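Local structure of BugD (Bordetella pertussis Tohama I, 2F5X) at residues A[155-160]-A[301-306]; A[131-136]-A[164-169]; A[32-37]-A[106-111]; A[112-117]-A[220-225]; A[96-101]-A[295-300]. The protein binds aspartic acid and probably serves as a periplasmic solute receptor that captures its ligand for uptake, as a member of the tripartite tricarboxylate transporter receptor family. All blocks are in the same frame, centred on the assembly; numbering follows the deposited sequence.

How the interactions relate
No polar bond joins the two segments in any of the five; in interaction 5 a tyrosine hydroxyl oxygen is the closest atom. Interactions 3 and 4 are buried and share strand 102-117, the first on its middle part, through valines, the second on its last part, through isoleucine, leucine, selenomethionine and a threonine methyl. Interactions 1, 2 and 5 are only partly buried, and polar pairs lie beside them; in interaction 3 one lies on the far side of the helix. Interactions 1 and 5 use successive turns of helix 286-306. Helix 150-162 ties interaction 1 to two others: Val159 packs on Leu166 of interaction 2, Leu158 on Ile115 and Met225 of interaction 4.

Interaction 1: residues A[155-160]-A[301-306]; sequences GTMLVE and AELFKK
Met157, a selenomethionine, and Leu303 form the closer part of this helix-to-helix contact. CG of Met157 lies 4.0 Å from CD1 of Leu303, and SE comes within 4.1 Å of the same CD1, the two side chains crossing at about a right angle. A chi1 of -70° and an extended chi2 carry CG and SE past the leucine, and the bend at chi3 turns only CE; the long, unbranched methionine chain fits this place. The other branch of Leu303, CD2, lies 3.9 Å above the plane of the Phe304 ring, offset toward its rim. That ring meets Thr156 at its edge, where CE1 is 4.2 Å from CG2. With CG2 anti to the backbone N, the threonine sends its methyl to the ring edge while OG1, beside that N, hydrogen-bonds to His152 O one turn earlier; threonine suits the place by offering both.

The solvent side is looser. Glu160 points toward helix 286-306 without touching residues 301-306, though it touches Ala307 just beyond them. Lys306 pairs along its own helix, NZ to OE2 of Glu302 at 2.9 Å on the anti lone pair, a salt bridge between exposed residues. Helix 150-162, whose start contributes Ala150 and Ser151 to the aspartic acid pocket, thus rests against the final turns of helix 286-306, while Phe233 and Val235, just before strand 236-244, also pack on Met157.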
# COMPACT_ATOMS: atom_id res chain seq x y z
N GLY A 155 -9.44 -6.14 -1.79
CA GLY A 155 -10.03 -7.41 -2.20
C GLY A 155 -11.16 -7.84 -1.28
O GLY A 155 -12.19 -8.34 -1.75
N THR A 156 -10.99 -7.62 0.02
CA THR A 156 -12.02 -7.96 0.99
C THR A 156 -13.25 -7.11 0.72
O THR A 156 -14.38 -7.62 0.70
CB THR A 156 -11.50 -7.73 2.44
OG1 THR A 156 -10.49 -8.71 2.74
CG2 THR A 156 -12.59 -8.01 3.45
N MSE A 157 -13.03 -5.82 0.51
CA MSE A 157 -14.13 -4.90 0.24
C MSE A 157 -14.85 -5.28 -1.06
O MSE A 157 -16.08 -5.21 -1.15
CB MSE A 157 -13.62 -3.46 0.19
CG MSE A 157 -13.19 -2.97 1.57
SE MSE A 157 -12.27 -1.28 1.44
CE MSE A 157 -13.69 -0.24 0.56
N LEU A 158 -14.07 -5.70 -2.05
CA LEU A 158 -14.63 -6.05 -3.35
C LEU A 158 -15.53 -7.28 -3.26
O LEU A 158 -16.67 -7.25 -3.72
CB LEU A 158 -13.52 -6.26 -4.38
CG LEU A 158 -13.98 -6.64 -5.80
CD1 LEU A 158 -14.84 -5.53 -6.44
CD2 LEU A 158 -12.78 -6.98 -6.68
N VAL A 159 -15.05 -8.36 -2.64
CA VAL A 159 -15.87 -9.58 -2.55
C VAL A 159 -17.09 -9.37 -1.67
O VAL A 159 -18.16 -9.91 -1.93
CB VAL A 159 -15.07 -10.84 -2.14
CG1 VAL A 159 -13.93 -11.10 -3.12
CG2 VAL A 159 -14.55 -10.75 -0.68
N GLU A 160 -16.94 -8.54 -0.65
CA GLU A 160 -18.09 -8.20 0.20
C GLU A 160 -19.15 -7.42 -0.58
O GLU A 160 -20.35 -7.71 -0.47
CB GLU A 160 -17.64 -7.43 1.45
CG GLU A 160 -16.89 -8.32 2.44
CD GLU A 160 -17.78 -9.28 3.21
OE1 GLU A 160 -18.99 -8.99 3.39
OE2 GLU A 160 -17.28 -10.34 3.63
N ALA A 301 -10.93 -1.75 11.83
CA ALA A 301 -11.44 -2.74 12.78
C ALA A 301 -12.94 -2.93 12.60
O ALA A 301 -13.44 -4.07 12.57
CB ALA A 301 -11.11 -2.34 14.21
N GLU A 302 -13.65 -1.81 12.47
CA GLU A 302 -15.10 -1.84 12.29
C GLU A 302 -15.49 -2.45 10.95
O GLU A 302 -16.43 -3.23 10.88
CB GLU A 302 -15.72 -0.45 12.48
CG GLU A 302 -17.25 -0.40 12.39
CD GLU A 302 -17.96 -1.16 13.51
OE1 GLU A 302 -17.37 -1.41 14.58
OE2 GLU A 302 -19.15 -1.50 13.32
N LEU A 303 -14.76 -2.10 9.89
CA LEU A 303 -14.98 -2.68 8.57
C LEU A 303 -14.87 -4.21 8.59
O LEU A 303 -15.76 -4.90 8.09
CB LEU A 303 -14.01 -2.09 7.53
CG LEU A 303 -14.24 -2.52 6.07
CD1 LEU A 303 -14.01 -1.35 5.12
CD2 LEU A 303 -13.36 -3.71 5.67
N PHE A 304 -13.80 -4.73 9.19
CA PHE A 304 -13.61 -6.17 9.25
C PHE A 304 -14.64 -6.86 10.15
O PHE A 304 -15.12 -7.94 9.81
CB PHE A 304 -12.18 -6.53 9.68
CG PHE A 304 -11.14 -6.15 8.66
CD1 PHE A 304 -11.20 -6.63 7.35
CD2 PHE A 304 -10.10 -5.31 9.01
CE1 PHE A 304 -10.24 -6.28 6.41
CE2 PHE A 304 -9.14 -4.95 8.08
CZ PHE A 304 -9.20 -5.43 6.79
N LYS A 305 -14.98 -6.22 11.27
CA LYS A 305 -16.03 -6.74 12.15
C LYS A 305 -17.34 -6.92 11.39
O LYS A 305 -17.99 -7.97 11.50
CB LYS A 305 -16.23 -5.81 13.35
CG LYS A 305 -17.35 -6.24 14.31
CD LYS A 305 -17.16 -5.65 15.70
CE LYS A 305 -18.37 -5.90 16.59
NZ LYS A 305 -18.95 -4.62 17.09
N LYS A 306 -17.72 -5.91 10.61
CA LYS A 306 -18.97 -5.95 9.83
C LYS A 306 -18.95 -6.99 8.72
O LYS A 306 -20.00 -7.51 8.31
CB LYS A 306 -19.26 -4.57 9.23
CG LYS A 306 -20.02 -3.66 10.16
CD LYS A 306 -20.89 -2.70 9.36
CE LYS A 306 -20.56 -1.25 9.68
NZ LYS A 306 -20.87 -0.89 11.10

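Interaction 2: residues A[131-136]-A[164-169]; sequences EYVKKN and VNLLTI
Beside the packing of Val133 on Val164 and Leu166 stands one aromatic ring, Tyr132: ND2 of Asn136 lies 3.3 Å above one face, offset toward the rim, and Phe121 meets the tyrosine in an edge-to-face pair. The segment 164-169 runs from a loop into strand 167-170, which closes a beta-alpha-beta crossover: parallel strands 141-144 and 167-170 are joined through helix 150-162, and helix 126-136 packs beside the connection.

Val133 is buried between Val164, Leu166 and Leu162 of helix 150-162, where a short branched side chain can touch several neighbours without a polar group to satisfy. With CG1 anti to the backbone N (chi1 171°), Val133 puts that methyl 4.0 Å from CG2 of Val164, the two side chains crossing at about a right angle. The same CG1 comes within 4.3 Å of CD1 of Leu166. The other methyl of Val164, CG1, settles 4.1 Å from CA of Lys134. Lys134 turns its own chain along the surface, where its apolar stem flanks Val164 and its ammonium bonds to Leu162 O at the end of helix 150-162. OG1 of Thr168 donates to O of Leu166 at 2.8 Å, approaching from above the carbonyl plane, 42° out of it.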
# COMPACT_ATOMS: atom_id res chain seq x y z
N GLU A 131 -21.33 -8.65 -12.82
CA GLU A 131 -22.24 -9.69 -13.32
C GLU A 131 -21.48 -10.98 -13.57
O GLU A 131 -21.92 -12.06 -13.18
CB GLU A 131 -22.95 -9.22 -14.59
CG GLU A 131 -23.90 -8.06 -14.35
CD GLU A 131 -24.38 -7.37 -15.62
OE1 GLU A 131 -23.69 -7.43 -16.67
OE2 GLU A 131 -25.47 -6.75 -15.57
N TYR A 132 -20.32 -10.85 -14.22
CA TYR A 132 -19.47 -11.99 -14.54
C TYR A 132 -18.94 -12.69 -13.29
O TYR A 132 -18.93 -13.93 -13.21
CB TYR A 132 -18.30 -11.54 -15.43
CG TYR A 132 -17.49 -12.69 -15.96
CD1 TYR A 132 -17.89 -13.37 -17.11
CD2 TYR A 132 -16.33 -13.11 -15.30
CE1 TYR A 132 -17.14 -14.43 -17.61
CE2 TYR A 132 -15.58 -14.18 -15.79
CZ TYR A 132 -16.00 -14.83 -16.95
OH TYR A 132 -15.27 -15.89 -17.44
N VAL A 133 -18.49 -11.91 -12.31
CA VAL A 133 -17.95 -12.48 -11.07
C VAL A 133 -19.05 -13.20 -10.27
O VAL A 133 -18.84 -14.30 -9.77
CB VAL A 133 -17.23 -11.41 -10.20
CG1 VAL A 133 -16.87 -11.98 -8.81
CG2 VAL A 133 -15.97 -10.89 -10.92
N LYS A 134 -20.23 -12.59 -10.19
CA LYS A 134 -21.37 -13.24 -9.53
C LYS A 134 -21.78 -14.56 -10.19
O LYS A 134 -22.07 -15.55 -9.50
CB LYS A 134 -22.57 -12.29 -9.46
CG LYS A 134 -22.36 -11.14 -8.49
CD LYS A 134 -23.51 -10.16 -8.59
CE LYS A 134 -23.30 -9.03 -7.62
NZ LYS A 134 -23.81 -9.41 -6.27
N LYS A 135 -21.79 -14.58 -11.52
CA LYS A 135 -22.24 -15.75 -12.27
C LYS A 135 -21.20 -16.88 -12.29
O LYS A 135 -21.55 -18.07 -12.25
CB LYS A 135 -22.61 -15.35 -13.70
CG LYS A 135 -23.25 -16.46 -14.53
CD LYS A 135 -23.15 -16.17 -16.02
CE LYS A 135 -23.58 -17.36 -16.86
NZ LYS A 135 -22.49 -18.40 -16.96
N ASN A 136 -19.92 -16.50 -12.34
CA ASN A 136 -18.84 -17.44 -12.58
C ASN A 136 -17.85 -17.53 -11.43
O ASN A 136 -16.71 -17.97 -11.62
CB ASN A 136 -18.11 -17.07 -13.89
CG ASN A 136 -19.00 -17.19 -15.11
OD1 ASN A 136 -19.37 -18.30 -15.51
ND2 ASN A 136 -19.35 -16.07 -15.70
N VAL A 164 -19.72 -12.30 -2.92
CA VAL A 164 -19.09 -13.56 -3.34
C VAL A 164 -17.96 -14.00 -2.41
O VAL A 164 -17.40 -13.19 -1.66
CB VAL A 164 -18.54 -13.49 -4.80
CG1 VAL A 164 -19.66 -13.20 -5.81
CG2 VAL A 164 -17.40 -12.45 -4.91
N ASN A 165 -17.66 -15.29 -2.46
CA ASN A 165 -16.45 -15.84 -1.86
C ASN A 165 -15.61 -16.42 -3.00
O ASN A 165 -16.11 -17.25 -3.75
CB ASN A 165 -16.82 -16.95 -0.86
CG ASN A 165 -15.60 -17.52 -0.13
OD1 ASN A 165 -14.77 -16.77 0.40
ND2 ASN A 165 -15.49 -18.84 -0.10
N LEU A 166 -14.36 -15.97 -3.13
CA LEU A 166 -13.48 -16.36 -4.23
C LEU A 166 -12.22 -17.05 -3.73
O LEU A 166 -11.66 -16.66 -2.71
CB LEU A 166 -13.03 -15.13 -5.04
CG LEU A 166 -14.12 -14.30 -5.75
CD1 LEU A 166 -13.48 -13.13 -6.51
CD2 LEU A 166 -14.93 -15.18 -6.69
N LEU A 167 -11.75 -18.04 -4.50
CA LEU A 167 -10.38 -18.53 -4.38
C LEU A 167 -9.45 -17.32 -4.32
O LEU A 167 -9.50 -16.46 -5.20
CB LEU A 167 -10.01 -19.39 -5.59
CG LEU A 167 -8.54 -19.76 -5.79
CD1 LEU A 167 -8.00 -20.54 -4.60
CD2 LEU A 167 -8.41 -20.58 -7.08
N THR A 168 -8.63 -17.25 -3.27
CA THR A 168 -7.79 -16.09 -3.05
C THR A 168 -6.35 -16.54 -2.89
O THR A 168 -6.04 -17.36 -2.03
CB THR A 168 -8.26 -15.32 -1.81
OG1 THR A 168 -9.62 -14.88 -2.01
CG2 THR A 168 -7.46 -14.01 -1.65
N ILE A 169 -5.47 -15.98 -3.73
CA ILE A 169 -4.09 -16.42 -3.76
C ILE A 169 -3.18 -15.31 -3.23
O ILE A 169 -3.10 -14.24 -3.83
CB ILE A 169 -3.67 -16.81 -5.20
CG1 ILE A 169 -4.62 -17.87 -5.79
CG2 ILE A 169 -2.21 -17.30 -5.22
CD1 ILE A 169 -4.51 -18.03 -7.30

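Interaction 3: residues A[32-37]-A[106-111]; sequences DNVARS and GLVVDV
Van der Waals contact alone joins Val34 to Val108 and Val109. CG1 of Val34 lies 4.0 Å from CG2 of Val109 and 4.2 Å from CG1 of Val108; CG2 of Val34 also reaches CG2 of Val109, at 4.1 Å. Val34 and Val109 thus meet tip to tip, while Val108 comes in at a slant. Two consecutive strand residues normally face opposite ways, but the backbone of Val108 departs from extended geometry (psi -71°), and both valines point to the helix. Compact valines let helix and strand approach, CA of Val34 to CA of Val109 8.3 Å, while their methyls meet.

Strand 102-117 is the long strand of the mixed sheet, pairing here with strands 236-244 and 278-279 and further on with 188-192 and 206-210, consistent with a segment running between the two lobes of a periplasmic binding protein. Helix 30-46 begins at Pro30 and Thr31, which line the aspartic acid pocket.

Ionic and hydrogen bonds gather on the helix side turned from the strand. NE of Arg36 gives OD1 of Asp32 a bond of 2.8 Å at 163°, on the syn side of the carboxylate. Asn54 bonds to both residues, OD1 to Arg36 and ND2 to Asp32, while Gly28 N bonds to Asp32 OD2.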
# COMPACT_ATOMS: atom_id res chain seq x y z
N ASP A 32 7.75 -0.59 -3.08
CA ASP A 32 9.15 -0.53 -3.51
C ASP A 32 9.42 0.66 -4.45
O ASP A 32 10.45 1.33 -4.36
CB ASP A 32 9.55 -1.85 -4.18
CG ASP A 32 11.03 -1.94 -4.44
OD1 ASP A 32 11.82 -1.82 -3.47
OD2 ASP A 32 11.49 -2.10 -5.59
N ASN A 33 8.47 0.91 -5.36
CA ASN A 33 8.58 2.03 -6.30
C ASN A 33 8.64 3.36 -5.55
O ASN A 33 9.46 4.21 -5.86
CB ASN A 33 7.42 2.03 -7.30
CG ASN A 33 7.52 0.90 -8.32
OD1 ASN A 33 8.58 0.29 -8.51
ND2 ASN A 33 6.42 0.63 -9.01
N VAL A 34 7.76 3.52 -4.55
CA VAL A 34 7.77 4.73 -3.73
C VAL A 34 9.10 4.83 -2.98
O VAL A 34 9.75 5.88 -2.97
CB VAL A 34 6.59 4.74 -2.73
CG1 VAL A 34 6.70 5.93 -1.77
CG2 VAL A 34 5.26 4.77 -3.46
N ALA A 35 9.50 3.72 -2.36
CA ALA A 35 10.69 3.69 -1.52
C ALA A 35 11.95 4.05 -2.28
O ALA A 35 12.76 4.84 -1.80
CB ALA A 35 10.84 2.31 -0.88
N ARG A 36 12.12 3.51 -3.48
CA ARG A 36 13.36 3.75 -4.20
C ARG A 36 13.46 5.18 -4.71
O ARG A 36 14.54 5.77 -4.72
CB ARG A 36 13.60 2.69 -5.26
CG ARG A 36 14.03 1.37 -4.59
CD ARG A 36 14.21 0.21 -5.49
NE ARG A 36 14.23 -1.05 -4.74
CZ ARG A 36 15.33 -1.71 -4.42
NH1 ARG A 36 16.54 -1.25 -4.77
NH2 ARG A 36 15.23 -2.85 -3.74
N SER A 37 12.32 5.77 -5.08
CA SER A 37 12.31 7.17 -5.48
C SER A 37 12.58 8.09 -4.29
O SER A 37 13.34 9.05 -4.39
CB SER A 37 10.99 7.53 -6.16
OG SER A 37 10.90 6.87 -7.41
N GLY A 106 6.80 10.43 9.74
CA GLY A 106 5.81 11.22 9.04
C GLY A 106 5.08 10.47 7.95
O GLY A 106 5.46 9.34 7.59
N LEU A 107 4.03 11.09 7.43
CA LEU A 107 3.33 10.59 6.26
C LEU A 107 4.16 10.87 5.00
O LEU A 107 5.07 11.71 5.01
CB LEU A 107 1.92 11.17 6.16
CG LEU A 107 0.96 10.55 7.19
CD1 LEU A 107 -0.23 11.46 7.49
CD2 LEU A 107 0.48 9.16 6.73
N VAL A 108 3.85 10.14 3.92
CA VAL A 108 4.68 10.12 2.72
C VAL A 108 3.83 10.39 1.47
O VAL A 108 3.92 11.47 0.87
CB VAL A 108 5.44 8.76 2.62
CG1 VAL A 108 6.30 8.69 1.36
CG2 VAL A 108 6.31 8.53 3.88
N VAL A 109 3.00 9.42 1.10
CA VAL A 109 2.13 9.54 -0.07
C VAL A 109 0.78 8.90 0.23
O VAL A 109 0.65 8.11 1.17
CB VAL A 109 2.74 8.84 -1.35
CG1 VAL A 109 3.97 9.57 -1.86
CG2 VAL A 109 3.05 7.35 -1.09
N ASP A 110 -0.22 9.22 -0.60
CA ASP A 110 -1.52 8.56 -0.56
C ASP A 110 -1.81 8.04 -1.98
O ASP A 110 -1.86 8.83 -2.93
CB ASP A 110 -2.58 9.56 -0.08
CG ASP A 110 -3.95 8.95 0.13
OD1 ASP A 110 -4.11 7.71 0.03
OD2 ASP A 110 -4.94 9.66 0.39
N VAL A 111 -1.97 6.73 -2.11
CA VAL A 111 -2.04 6.07 -3.43
C VAL A 111 -3.40 5.43 -3.65
O VAL A 111 -3.84 4.63 -2.82
CB VAL A 111 -0.92 4.99 -3.57
CG1 VAL A 111 -0.84 4.44 -5.01
CG2 VAL A 111 0.44 5.58 -3.15

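Interaction 4: residues A[112-117]-A[220-225]; sequences PMTIIA and PDLPTM
Ile115 meets Met225, a selenomethionine, in a buried contact. CB of Ile115 itself stays back, 5.4 Å from SE of Met225. From it, CG1 extends with chi1 at -56°, anti to the carbonyl carbon, and makes the contact, 4.4 Å from SE of Met225. CG2, the other branch, diverges to 5.9 Å from that selenium. At the tip, CD1 bends back (chi2 -82°) and leaves Met225, 5.0 Å from its SE, to pack on Leu158 of helix 150-162. The selenomethionine, folded at all three torsions, touches the same leucine, so Leu158 is a partner common to both, with Ala209, Tyr230 and Phe233 around Met225.

Thr114, next along the strand, projects to roughly the other side and meets Leu222 of the loop: its methyl CG2 lies 4.2 Å from CD1 of Leu222. Its hydroxyl OG1 instead hydrogen-bonds with Thr196 OG1 and Asp191 O, so a threonine suits the place: the hydroxyl meets polar partners and the methyl packs on leucine. Segment 220-225 has no regular structure, but Leu222 and Met225 lean on Ala207 and Ala209 of strand 206-210, the antiparallel neighbour of strand 102-117, whose small side chains let the leucine and selenomethionine lie close against the strand.

Dispersion and exclusion of water, rather than directed bonds, therefore hold the loop to the sheet here: the segments share methyl, methylene and selenium contacts, and the one polar group among the touching side chains, Thr114 OG1, bonds to Thr196 and Asp191 instead.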
# COMPACT_ATOMS: atom_id res chain seq x y z
N PRO A 112 -4.06 5.74 -4.76
CA PRO A 112 -5.35 5.12 -5.07
C PRO A 112 -5.16 3.73 -5.66
O PRO A 112 -4.04 3.36 -6.04
CB PRO A 112 -5.96 6.08 -6.10
CG PRO A 112 -4.76 6.67 -6.83
CD PRO A 112 -3.64 6.70 -5.81
N MSE A 113 -6.24 2.97 -5.71
CA MSE A 113 -6.18 1.62 -6.27
C MSE A 113 -7.05 1.45 -7.52
O MSE A 113 -8.00 2.22 -7.75
CB MSE A 113 -6.50 0.59 -5.18
CG MSE A 113 -5.56 0.73 -3.97
SE MSE A 113 -5.96 -0.57 -2.63
CE MSE A 113 -5.10 -2.11 -3.54
N THR A 114 -6.69 0.45 -8.33
CA THR A 114 -7.42 0.08 -9.53
C THR A 114 -7.83 -1.37 -9.46
O THR A 114 -7.02 -2.23 -9.09
CB THR A 114 -6.53 0.25 -10.79
OG1 THR A 114 -5.28 -0.44 -10.58
CG2 THR A 114 -6.15 1.72 -11.00
N ILE A 115 -9.08 -1.65 -9.82
CA ILE A 115 -9.56 -3.03 -10.00
C ILE A 115 -9.19 -3.45 -11.41
O ILE A 115 -9.64 -2.83 -12.38
CB ILE A 115 -11.10 -3.11 -9.81
CG1 ILE A 115 -11.54 -2.56 -8.45
CG2 ILE A 115 -11.62 -4.57 -10.06
CD1 ILE A 115 -11.41 -3.50 -7.33
N ILE A 116 -8.35 -4.48 -11.53
CA ILE A 116 -7.85 -4.93 -12.82
C ILE A 116 -8.02 -6.44 -12.97
O ILE A 116 -8.24 -7.16 -11.99
CB ILE A 116 -6.35 -4.55 -13.03
CG1 ILE A 116 -5.44 -5.21 -11.96
CG2 ILE A 116 -6.15 -3.03 -13.10
CD1 ILE A 116 -3.94 -5.07 -12.28
N ALA A 117 -7.90 -6.92 -14.20
CA ALA A 117 -7.93 -8.35 -14.46
C ALA A 117 -6.95 -8.71 -15.57
O ALA A 117 -6.44 -7.83 -16.27
CB ALA A 117 -9.35 -8.79 -14.83
N PRO A 220 -8.10 8.69 -16.62
CA PRO A 220 -9.37 9.43 -16.62
C PRO A 220 -10.59 8.63 -17.10
O PRO A 220 -11.70 9.06 -16.82
CB PRO A 220 -9.09 10.62 -17.55
CG PRO A 220 -7.98 10.17 -18.43
CD PRO A 220 -7.15 9.24 -17.61
N ASP A 221 -10.38 7.52 -17.79
CA ASP A 221 -11.49 6.72 -18.30
C ASP A 221 -12.00 5.66 -17.32
O ASP A 221 -12.96 4.95 -17.62
CB ASP A 221 -11.13 6.06 -19.64
CG ASP A 221 -10.93 7.08 -20.74
OD1 ASP A 221 -11.56 8.17 -20.69
OD2 ASP A 221 -10.16 6.89 -21.71
N LEU A 222 -11.38 5.55 -16.15
CA LEU A 222 -11.84 4.58 -15.17
C LEU A 222 -12.78 5.22 -14.17
O LEU A 222 -12.41 6.20 -13.50
CB LEU A 222 -10.66 3.93 -14.44
CG LEU A 222 -9.59 3.21 -15.29
CD1 LEU A 222 -8.52 2.61 -14.38
CD2 LEU A 222 -10.19 2.14 -16.20
N PRO A 223 -14.00 4.68 -14.05
CA PRO A 223 -14.96 5.23 -13.09
C PRO A 223 -14.51 4.89 -11.68
O PRO A 223 -13.82 3.88 -11.45
CB PRO A 223 -16.26 4.48 -13.42
CG PRO A 223 -15.80 3.16 -14.00
CD PRO A 223 -14.54 3.52 -14.79
N THR A 224 -14.91 5.73 -10.73
CA THR A 224 -14.76 5.35 -9.33
C THR A 224 -15.77 4.26 -8.99
O THR A 224 -16.81 4.12 -9.64
CB THR A 224 -14.97 6.53 -8.37
OG1 THR A 224 -16.34 6.96 -8.43
CG2 THR A 224 -14.17 7.75 -8.81
N MSE A 225 -15.45 3.48 -7.96
CA MSE A 225 -16.40 2.50 -7.46
C MSE A 225 -17.64 3.25 -6.92
O MSE A 225 -18.77 2.79 -7.08
CB MSE A 225 -15.76 1.63 -6.39
CG MSE A 225 -14.73 0.66 -6.95
SE MSE A 225 -15.56 -0.72 -8.05
CE MSE A 225 -16.21 -1.90 -6.64

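Interaction 5: residues A[96-101]-A[295-300]; sequences YEPYTS and QQVPQW
Pro98 and Val297 bring the two backbones nearest, CA to CA 8.3 Å, setting a loop turn in which Glu97 O accepts from Thr100 N and Ser101 N beside a helix kinked at Pro298, where a proline nitrogen cannot bond to the turn before.

Tyrosine suits position 99 because its length carries OH from the exposed loop to the helix, where OH of Tyr99 sits 3.2 Å from CB of Val297 and 3.4 Å from its CG1, the two side chains coming from opposite directions. The ring stands obliquely to the valine. CG2 of Val297 packs at 4.3 Å on CB of Pro98, whose CG lies 4.1 Å above the centre of the Tyr99 ring. Glu97 OE2 accepts from Tyr99 N at 2.9 Å, nearly along its C-O axis, and Glu97 N gives a bond of 168° to Ser101 OG.

On the helix, amides link in a chain. Gln296 NE2 bonds to Gln295 OE1 in the carbonyl plane, and Gln295 NE2 to Gln299 OE1. Gln296 OE1 takes Trp238 NE1 and Trp300 NE1, the latter from above its carbonyl plane, not along a lone pair. The arrangement is a proline-kinked C-terminal helix packed against the loop that leads into strand 102-117.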
# COMPACT_ATOMS: atom_id res chain seq x y z
N TYR A 96 3.81 -6.50 16.29
CA TYR A 96 4.10 -5.14 16.73
C TYR A 96 2.85 -4.52 17.32
O TYR A 96 1.74 -5.04 17.16
CB TYR A 96 4.62 -4.28 15.56
CG TYR A 96 3.61 -4.09 14.45
CD1 TYR A 96 2.87 -2.92 14.34
CD2 TYR A 96 3.37 -5.11 13.53
CE1 TYR A 96 1.92 -2.76 13.34
CE2 TYR A 96 2.43 -4.96 12.52
CZ TYR A 96 1.70 -3.78 12.44
OH TYR A 96 0.77 -3.61 11.44
N GLU A 97 3.05 -3.41 18.02
CA GLU A 97 2.00 -2.64 18.64
C GLU A 97 1.92 -1.34 17.83
O GLU A 97 2.89 -0.58 17.78
CB GLU A 97 2.39 -2.37 20.11
CG GLU A 97 1.23 -2.37 21.10
CD GLU A 97 0.54 -1.03 21.21
OE1 GLU A 97 -0.04 -0.75 22.28
OE2 GLU A 97 0.57 -0.24 20.24
N PRO A 98 0.80 -1.09 17.14
CA PRO A 98 0.77 0.01 16.15
C PRO A 98 0.98 1.40 16.75
O PRO A 98 1.49 2.30 16.07
CB PRO A 98 -0.63 -0.13 15.52
CG PRO A 98 -1.44 -0.79 16.59
CD PRO A 98 -0.50 -1.79 17.22
N TYR A 99 0.61 1.57 18.02
CA TYR A 99 0.73 2.88 18.66
C TYR A 99 2.04 3.09 19.41
O TYR A 99 2.39 4.24 19.71
CB TYR A 99 -0.43 3.11 19.62
CG TYR A 99 -1.80 2.79 19.04
CD1 TYR A 99 -2.29 3.47 17.92
CD2 TYR A 99 -2.59 1.80 19.62
CE1 TYR A 99 -3.56 3.16 17.40
CE2 TYR A 99 -3.85 1.49 19.12
CZ TYR A 99 -4.33 2.18 18.01
OH TYR A 99 -5.58 1.87 17.52
N THR A 100 2.74 2.01 19.73
CA THR A 100 3.93 2.13 20.60
C THR A 100 5.22 1.50 20.11
O THR A 100 6.29 1.82 20.63
CB THR A 100 3.65 1.59 22.03
OG1 THR A 100 3.34 0.19 21.96
CG2 THR A 100 2.44 2.26 22.66
N SER A 101 5.16 0.60 19.13
CA SER A 101 6.38 -0.09 18.70
C SER A 101 7.40 0.81 18.01
O SER A 101 8.57 0.42 17.88
CB SER A 101 6.03 -1.28 17.80
OG SER A 101 5.53 -2.33 18.58
N GLN A 295 -6.59 7.13 14.02
CA GLN A 295 -7.89 7.14 13.36
C GLN A 295 -8.13 5.85 12.58
O GLN A 295 -9.24 5.31 12.58
CB GLN A 295 -8.02 8.36 12.43
CG GLN A 295 -9.42 8.58 11.86
CD GLN A 295 -9.74 7.67 10.68
OE1 GLN A 295 -8.83 7.25 9.94
NE2 GLN A 295 -11.01 7.34 10.51
N GLN A 296 -7.08 5.36 11.93
CA GLN A 296 -7.24 4.28 10.96
C GLN A 296 -7.45 2.89 11.55
O GLN A 296 -8.25 2.10 11.02
CB GLN A 296 -6.07 4.26 9.98
CG GLN A 296 -6.12 5.40 8.96
CD GLN A 296 -6.99 5.05 7.77
OE1 GLN A 296 -6.54 4.35 6.87
NE2 GLN A 296 -8.22 5.55 7.76
N VAL A 297 -6.75 2.58 12.64
CA VAL A 297 -6.88 1.25 13.24
C VAL A 297 -8.35 0.95 13.61
O VAL A 297 -8.89 -0.06 13.15
CB VAL A 297 -5.88 1.00 14.42
CG1 VAL A 297 -6.14 -0.36 15.06
CG2 VAL A 297 -4.43 1.06 13.91
N PRO A 298 -9.02 1.81 14.37
CA PRO A 298 -10.44 1.55 14.69
C PRO A 298 -11.34 1.58 13.45
O PRO A 298 -12.33 0.82 13.41
CB PRO A 298 -10.81 2.69 15.66
CG PRO A 298 -9.52 3.26 16.12
CD PRO A 298 -8.53 3.04 15.02
N GLN A 299 -11.01 2.39 12.45
CA GLN A 299 -11.84 2.43 11.24
C GLN A 299 -11.85 1.07 10.54
O GLN A 299 -12.92 0.51 10.26
CB GLN A 299 -11.39 3.52 10.28
CG GLN A 299 -12.23 3.57 9.00
CD GLN A 299 -11.66 4.53 7.98
OE1 GLN A 299 -11.58 5.73 8.24
NE2 GLN A 299 -11.27 4.01 6.83
N TRP A 300 -10.67 0.53 10.26
CA TRP A 300 -10.61 -0.78 9.61
C TRP A 300 -11.10 -1.91 10.52
O TRP A 300 -11.65 -2.89 10.03
CB TRP A 300 -9.21 -1.05 9.06
CG TRP A 300 -8.75 0.03 8.11
CD1 TRP A 300 -7.61 0.80 8.22
CD2 TRP A 300 -9.41 0.46 6.91
NE1 TRP A 300 -7.54 1.67 7.16
CE2 TRP A 300 -8.62 1.49 6.34
CE3 TRP A 300 -10.60 0.09 6.25
CZ2 TRP A 300 -8.97 2.15 5.15
CZ3 TRP A 300 -10.95 0.75 5.07
CH2 TRP A 300 -10.13 1.77 4.54